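Long-range contacts in paenibacillus xanthan lyase (Paenibacillus, PDB 6F2P), which probably cleaves the polysaccharide xanthan by beta-elimination as a multidomain lyase that carries several calcium ions (EC 4.2.2.12): residues 774-779 with 806-811; 834-839 with 873-878. One frame throughout, in Å; residues are numbered along the deposited sequence.

Contact 1: 774-779 with 806-811; sequences PINALT and YVEFSL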
loop_
_atom_site.group_PDB
_atom_site.type_symbol
_atom_site.label_atom_id
_atom_site.label_comp_id
_atom_site.label_asym_id
_atom_site.label_seq_id
_atom_site.Cartn_x
_atom_site.Cartn_y
_atom_site.Cartn_z
ATOM N N PRO A 774 -5.149 -9.426 18.647
ATOM C CA PRO A 774 -4.706 -8.208 17.963
ATOM C C PRO A 774 -5.316 -7.002 18.647
ATOM O O PRO A 774 -6.504 -7.037 18.988
ATOM C CB PRO A 774 -5.272 -8.365 16.546
ATOM C CG PRO A 774 -6.358 -9.402 16.672
ATOM C CD PRO A 774 -5.923 -10.318 17.768
ATOM N N ILE A 775 -4.517 -5.966 18.873
ATOM C CA ILE A 775 -5.022 -4.787 19.552
ATOM C C ILE A 775 -5.355 -3.688 18.558
ATOM O O ILE A 775 -4.510 -3.273 17.759
ATOM C CB ILE A 775 -4.033 -4.269 20.582
ATOM C CG1 ILE A 775 -3.857 -5.305 21.692
ATOM C CG2 ILE A 775 -4.511 -2.936 21.143
ATOM C CD1 ILE A 775 -2.786 -4.946 22.711
ATOM N N ASN A 776 -6.593 -3.218 18.610
ATOM C CA ASN A 776 -7.056 -2.227 17.652
ATOM C C ASN A 776 -6.825 -0.770 18.083
ATOM O O ASN A 776 -6.674 0.109 17.237
ATOM C CB ASN A 776 -8.529 -2.477 17.319
ATOM C CG ASN A 776 -9.092 -1.456 16.346
ATOM O OD1 ASN A 776 -8.652 -1.360 15.194
ATOM N ND2 ASN A 776 -10.092 -0.698 16.802
ATOM N N ALA A 777 -6.795 -0.529 19.394
ATOM C CA ALA A 777 -6.637 0.817 19.957
ATOM C C ALA A 777 -6.319 0.729 21.448
ATOM O O ALA A 777 -6.765 -0.191 22.127
ATOM C CB ALA A 777 -7.894 1.640 19.736
ATOM N N LEU A 778 -5.553 1.687 21.962
ATOM C CA LEU A 778 -5.142 1.668 23.368
ATOM C C LEU A 778 -4.553 3.004 23.827
ATOM O O LEU A 778 -4.145 3.831 23.008
ATOM C CB LEU A 778 -4.136 0.543 23.631
ATOM C CG LEU A 778 -2.700 0.738 23.136
ATOM C CD1 LEU A 778 -1.782 -0.282 23.778
ATOM C CD2 LEU A 778 -2.616 0.635 21.625
ATOM N N THR A 779 -4.524 3.205 25.143
ATOM C CA THR A 779 -3.962 4.411 25.739
ATOM C C THR A 779 -2.688 4.072 26.488
ATOM O O THR A 779 -1.806 4.919 26.676
ATOM C CB THR A 779 -4.917 5.026 26.766
ATOM O OG1 THR A 779 -5.067 4.130 27.875
ATOM C CG2 THR A 779 -6.254 5.291 26.141
ATOM N N TYR A 806 -8.020 2.773 28.224
ATOM C CA TYR A 806 -8.634 1.575 27.676
ATOM C C TYR A 806 -7.663 0.754 26.846
ATOM O O TYR A 806 -6.582 1.223 26.487
ATOM C CB TYR A 806 -9.864 1.941 26.837
ATOM C CG TYR A 806 -9.538 2.741 25.602
ATOM C CD1 TYR A 806 -9.246 2.109 24.399
ATOM C CD2 TYR A 806 -9.524 4.130 25.635
ATOM C CE1 TYR A 806 -8.941 2.836 23.267
ATOM C CE2 TYR A 806 -9.224 4.865 24.507
ATOM C CZ TYR A 806 -8.931 4.212 23.326
ATOM O OH TYR A 806 -8.632 4.934 22.194
ATOM N N VAL A 807 -8.056 -0.486 26.574
ATOM C CA VAL A 807 -7.401 -1.329 25.583
ATOM C C VAL A 807 -8.512 -1.978 24.771
ATOM O O VAL A 807 -9.457 -2.535 25.332
ATOM C CB VAL A 807 -6.532 -2.428 26.223
ATOM C CG1 VAL A 807 -5.799 -3.222 25.145
ATOM C CG2 VAL A 807 -5.556 -1.831 27.224
ATOM N N GLU A 808 -8.418 -1.875 23.452
ATOM C CA GLU A 808 -9.474 -2.355 22.580
ATOM C C GLU A 808 -8.937 -3.506 21.731
ATOM O O GLU A 808 -7.933 -3.352 21.026
ATOM C CB GLU A 808 -9.990 -1.205 21.707
ATOM C CG GLU A 808 -11.136 -1.567 20.775
ATOM C CD GLU A 808 -11.706 -0.356 20.056
ATOM O OE1 GLU A 808 -12.780 0.131 20.477
ATOM O OE2 GLU A 808 -11.084 0.108 19.075
ATOM N N PHE A 809 -9.592 -4.660 21.823
ATOM C CA PHE A 809 -9.144 -5.853 21.115
ATOM C C PHE A 809 -10.033 -6.148 19.911
ATOM O O PHE A 809 -11.163 -5.668 19.831
ATOM C CB PHE A 809 -9.167 -7.070 22.037
ATOM C CG PHE A 809 -8.381 -6.905 23.301
ATOM C CD1 PHE A 809 -7.038 -7.255 23.346
ATOM C CD2 PHE A 809 -8.992 -6.441 24.459
ATOM C CE1 PHE A 809 -6.304 -7.123 24.518
ATOM C CE2 PHE A 809 -8.273 -6.317 25.636
ATOM C CZ PHE A 809 -6.924 -6.660 25.665
ATOM N N SER A 810 -9.528 -6.957 18.987
ATOM C CA SER A 810 -10.351 -7.432 17.888
ATOM C C SER A 810 -10.521 -8.942 17.979
ATOM O O SER A 810 -9.548 -9.690 17.959
ATOM C CB SER A 810 -9.751 -7.050 16.536
ATOM O OG SER A 810 -10.608 -7.470 15.488
ATOM N N LEU A 811 -11.773 -9.376 18.086
ATOM C CA LEU A 811 -12.103 -10.788 18.210
ATOM C C LEU A 811 -12.884 -11.243 16.987
ATOM O O LEU A 811 -13.778 -10.536 16.510
ATOM C CB LEU A 811 -12.942 -11.035 19.467
ATOM C CG LEU A 811 -12.291 -11.006 20.857
ATOM C CD1 LEU A 811 -11.656 -9.648 21.182
ATOM C CD2 LEU A 811 -13.324 -11.391 21.920
#

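Contact 2: 834-839 with 873-878; sequences YQLSIN and YLFRLK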
loop_
_atom_site.group_PDB
_atom_site.type_symbol
_atom_site.label_atom_id
_atom_site.label_comp_id
_atom_site.label_asym_id
_atom_site.label_seq_id
_atom_site.Cartn_x
_atom_site.Cartn_y
_atom_site.Cartn_z
ATOM N N TYR A 834 -13.410 -2.003 35.554
ATOM C CA TYR A 834 -13.507 -1.915 34.102
ATOM C C TYR A 834 -14.931 -1.964 33.550
ATOM O O TYR A 834 -15.820 -2.578 34.141
ATOM C CB TYR A 834 -12.617 -2.975 33.454
ATOM C CG TYR A 834 -11.151 -2.609 33.525
ATOM C CD1 TYR A 834 -10.393 -2.887 34.659
ATOM C CD2 TYR A 834 -10.530 -1.958 32.467
ATOM C CE1 TYR A 834 -9.054 -2.537 34.730
ATOM C CE2 TYR A 834 -9.191 -1.601 32.529
ATOM C CZ TYR A 834 -8.460 -1.890 33.661
ATOM O OH TYR A 834 -7.133 -1.538 33.711
ATOM N N GLN A 835 -15.134 -1.285 32.425
ATOM C CA GLN A 835 -16.400 -1.314 31.700
ATOM C C GLN A 835 -16.157 -1.854 30.299
ATOM O O GLN A 835 -15.360 -1.298 29.546
ATOM C CB GLN A 835 -17.003 0.090 31.594
ATOM C CG GLN A 835 -18.182 0.190 30.625
ATOM C CD GLN A 835 -19.464 -0.341 31.237
ATOM O OE1 GLN A 835 -19.847 0.072 32.334
ATOM N NE2 GLN A 835 -20.127 -1.276 30.543
ATOM N N LEU A 836 -16.839 -2.935 29.948
ATOM C CA LEU A 836 -16.719 -3.507 28.614
ATOM C C LEU A 836 -17.671 -2.832 27.632
ATOM O O LEU A 836 -18.835 -2.573 27.950
ATOM C CB LEU A 836 -17.011 -5.005 28.647
ATOM C CG LEU A 836 -17.126 -5.693 27.286
ATOM C CD1 LEU A 836 -15.751 -5.857 26.642
ATOM C CD2 LEU A 836 -17.822 -7.027 27.421
ATOM N N SER A 837 -17.164 -2.535 26.442
ATOM C CA SER A 837 -18.007 -2.080 25.349
ATOM C C SER A 837 -17.685 -2.912 24.118
ATOM O O SER A 837 -16.570 -3.412 23.975
ATOM C CB SER A 837 -17.801 -0.587 25.059
ATOM O OG SER A 837 -16.491 -0.307 24.590
ATOM N N ILE A 838 -18.666 -3.085 23.242
ATOM C CA ILE A 838 -18.436 -3.769 21.982
ATOM C C ILE A 838 -18.941 -2.859 20.889
ATOM O O ILE A 838 -20.088 -2.418 20.926
ATOM C CB ILE A 838 -19.179 -5.119 21.911
ATOM C CG1 ILE A 838 -18.647 -6.080 22.974
ATOM C CG2 ILE A 838 -19.033 -5.739 20.533
ATOM C CD1 ILE A 838 -19.476 -7.328 23.139
ATOM N N ASN A 839 -18.075 -2.563 19.926
ATOM C CA ASN A 839 -18.443 -1.714 18.799
ATOM C C ASN A 839 -19.048 -0.366 19.199
ATOM O O ASN A 839 -19.887 0.180 18.480
ATOM C CB ASN A 839 -19.382 -2.464 17.851
ATOM C CG ASN A 839 -18.644 -3.437 16.957
ATOM O OD1 ASN A 839 -17.548 -3.895 17.284
ATOM N ND2 ASN A 839 -19.231 -3.740 15.807
ATOM N N TYR A 873 -15.198 -8.077 15.836
ATOM C CA TYR A 873 -15.850 -7.132 16.734
ATOM C C TYR A 873 -14.815 -6.535 17.676
ATOM O O TYR A 873 -13.873 -7.210 18.082
ATOM C CB TYR A 873 -16.969 -7.812 17.532
ATOM C CG TYR A 873 -18.186 -8.156 16.700
ATOM C CD1 TYR A 873 -18.211 -9.295 15.906
ATOM C CD2 TYR A 873 -19.309 -7.340 16.711
ATOM C CE1 TYR A 873 -19.309 -9.606 15.140
ATOM C CE2 TYR A 873 -20.421 -7.646 15.950
ATOM C CZ TYR A 873 -20.415 -8.782 15.168
ATOM O OH TYR A 873 -21.522 -9.092 14.408
ATOM N N LEU A 874 -14.983 -5.265 18.017
ATOM C CA LEU A 874 -14.038 -4.613 18.905
ATOM C C LEU A 874 -14.517 -4.666 20.357
ATOM O O LEU A 874 -15.521 -4.047 20.722
ATOM C CB LEU A 874 -13.795 -3.169 18.469
ATOM C CG LEU A 874 -13.429 -2.953 17.000
ATOM C CD1 LEU A 874 -13.533 -1.466 16.661
ATOM C CD2 LEU A 874 -12.034 -3.493 16.706
ATOM N N PHE A 875 -13.787 -5.420 21.173
ATOM C CA PHE A 875 -14.059 -5.528 22.599
ATOM C C PHE A 875 -13.145 -4.561 23.337
ATOM O O PHE A 875 -11.930 -4.765 23.392
ATOM C CB PHE A 875 -13.770 -6.950 23.092
ATOM C CG PHE A 875 -14.794 -7.978 22.681
ATOM C CD1 PHE A 875 -15.065 -8.224 21.348
ATOM C CD2 PHE A 875 -15.444 -8.740 23.640
ATOM C CE1 PHE A 875 -15.989 -9.186 20.981
ATOM C CE2 PHE A 875 -16.361 -9.698 23.283
ATOM C CZ PHE A 875 -16.636 -9.926 21.953
ATOM N N ARG A 876 -13.722 -3.511 23.909
ATOM C CA ARG A 876 -12.938 -2.510 24.633
ATOM C C ARG A 876 -13.160 -2.592 26.143
ATOM O O ARG A 876 -14.302 -2.651 26.616
ATOM C CB ARG A 876 -13.277 -1.103 24.138
ATOM C CG ARG A 876 -12.741 -0.000 25.025
ATOM C CD ARG A 876 -13.077 1.375 24.473
ATOM N NE ARG A 876 -12.644 1.531 23.088
ATOM C CZ ARG A 876 -12.425 2.704 22.498
ATOM N NH1 ARG A 876 -12.588 3.833 23.174
ATOM N NH2 ARG A 876 -12.032 2.749 21.231
ATOM N N LEU A 877 -12.065 -2.605 26.895
ATOM C CA LEU A 877 -12.137 -2.574 28.352
ATOM C C LEU A 877 -11.588 -1.244 28.880
ATOM O O LEU A 877 -10.391 -0.951 28.755
ATOM C CB LEU A 877 -11.382 -3.755 28.963
ATOM C CG LEU A 877 -12.034 -5.144 28.914
ATOM C CD1 LEU A 877 -11.054 -6.180 29.394
ATOM C CD2 LEU A 877 -13.312 -5.202 29.750
ATOM N N LYS A 878 -12.480 -0.450 29.466
ATOM C CA LYS A 878 -12.164 0.902 29.875
ATOM C C LYS A 878 -12.091 1.036 31.389
ATOM O O LYS A 878 -13.023 0.652 32.103
ATOM C CB LYS A 878 -13.214 1.869 29.331
ATOM C CG LYS A 878 -12.986 3.320 29.741
ATOM C CD LYS A 878 -14.115 4.228 29.271
ATOM C CE LYS A 878 -15.429 3.894 29.966
ATOM N NZ LYS A 878 -16.520 4.828 29.569
#

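Contact 1: 774-779 with 806-811
The Tyr806 ring takes the methyl of Ala777 at its edge, in the ring plane, with CB 3.9 Å from CE1. Thr779 crosses the same ring at about a right angle, its CG2 coming obliquely to within 3.4 Å of Tyr806 CE2. With Tyr806 CG lodged between backbone N and carbonyl carbon (chi1 65°), the end of the side chain comes nearer to strand 775-778, beside Ala777 and Thr779. Two other flat groups, the Asn776 amide and the Glu808 carboxylate, lie side by side with planes 19° apart. ND2 of Asn776 bonds OE2 of Glu808 at 2.6 Å; the acceptor is near the amide plane but is met on its anti side, 32° out of the carboxylate plane. OE1 of Glu808 is salt-bridged to Arg876, which also makes a cation-pi contact with Tyr806. On the sheet face that carries Ile775, Leu778, Val807 and Phe809, Ile775 CG1 packs alongside the Phe809 ring, 4.1 Å from CD1. Thr779 holds the strand end through both N, bonded to Tyr806 O, and OG1, which accepts a hydrogen bond from Tyr806 N; OG1 also weakly bonds Asp805, a calcium ligand. Further along, Glu808 O accepts hydrogen bonds from Asn776 N at 2.8 Å and, weakly, Ala777 N at 3.5 Å. Two residues thus stand opposite Glu808, the signature of a classic beta bulge, here in the antiparallel pairing of an outermost strand.

Contact 2: 834-839 with 873-878
Ile838 fits its side chain onto one face of Phe875: CG1 sits over the centre of the ring, 4.2 Å from the centroid in a CH-pi contact, and CD1 reaches 3.9 Å from CE2. At chi1 -64° CG1 of Ile838 is anti to the carbonyl carbon and CG2 anti to the backbone N, and CG2 comes 4.2 Å from CD2 of Tyr873. Ile838 therefore fills the hollow between two aromatic side chains of the facing strand. Leu836 occupies the next one, between Phe875 and Leu877; its CD1 meets CD2 of Phe875 obliquely, while CB of Leu836 rests 3.9 Å from CD2 of Leu877. Tyr834 continues the row by setting the edge of its ring against the backbone of Leu877 and Lys878. On the face of Gln835, Ser837, Arg876 and Lys878, OG of Ser837 lies 3.3 Å from CB of Arg876, whose polar end is turned to Glu808. Gln835 folds back there so that NE2 bonds Leu836 O, and the same nitrogen bonds Gly844 O. Where the strand ends, Asn839 stands in for a backbone carbonyl, OD1 accepting a hydrogen bond from Leu874 N at 3.0 Å almost straight (168° at the hydrogen), while its own N bonds Leu874 O. The antiparallel pair is flanked by strand 806-813 on the 873-878 side and strand 841-848 on the other. Its hydrophobic face packs on the second sheet of the sandwich: Phe875 and Leu877 meet Phe896 of strand 891-900, Leu836 meets Met862, and Ile838 meets Tyr865 and Phe867 of strand 857-867.

Overall arrangement
Contacts 1 and 2 lie in one five-stranded antiparallel sheet whose strands run in the order 775-778, 806-813, 871-882, 832-838, 841-848; their centres are about 9 Å apart. Contact 1 closes before contact 2 opens along the chain, yet strand 871-882, late in sequence, is inserted between 806-813 and 832-838 and so joins them. The junction includes a probable backbone hydrogen bond from Phe809 N to Phe875 O, and the two contacts share the Glu808-Arg876 charge pair. With the sheet containing strands 817-826, 857-867 and 891-900 this forms a calcium-bearing beta-sandwich, reminiscent of carbohydrate-binding modules and separate from the N-terminal helical domain; any role in xanthan binding remains an inference.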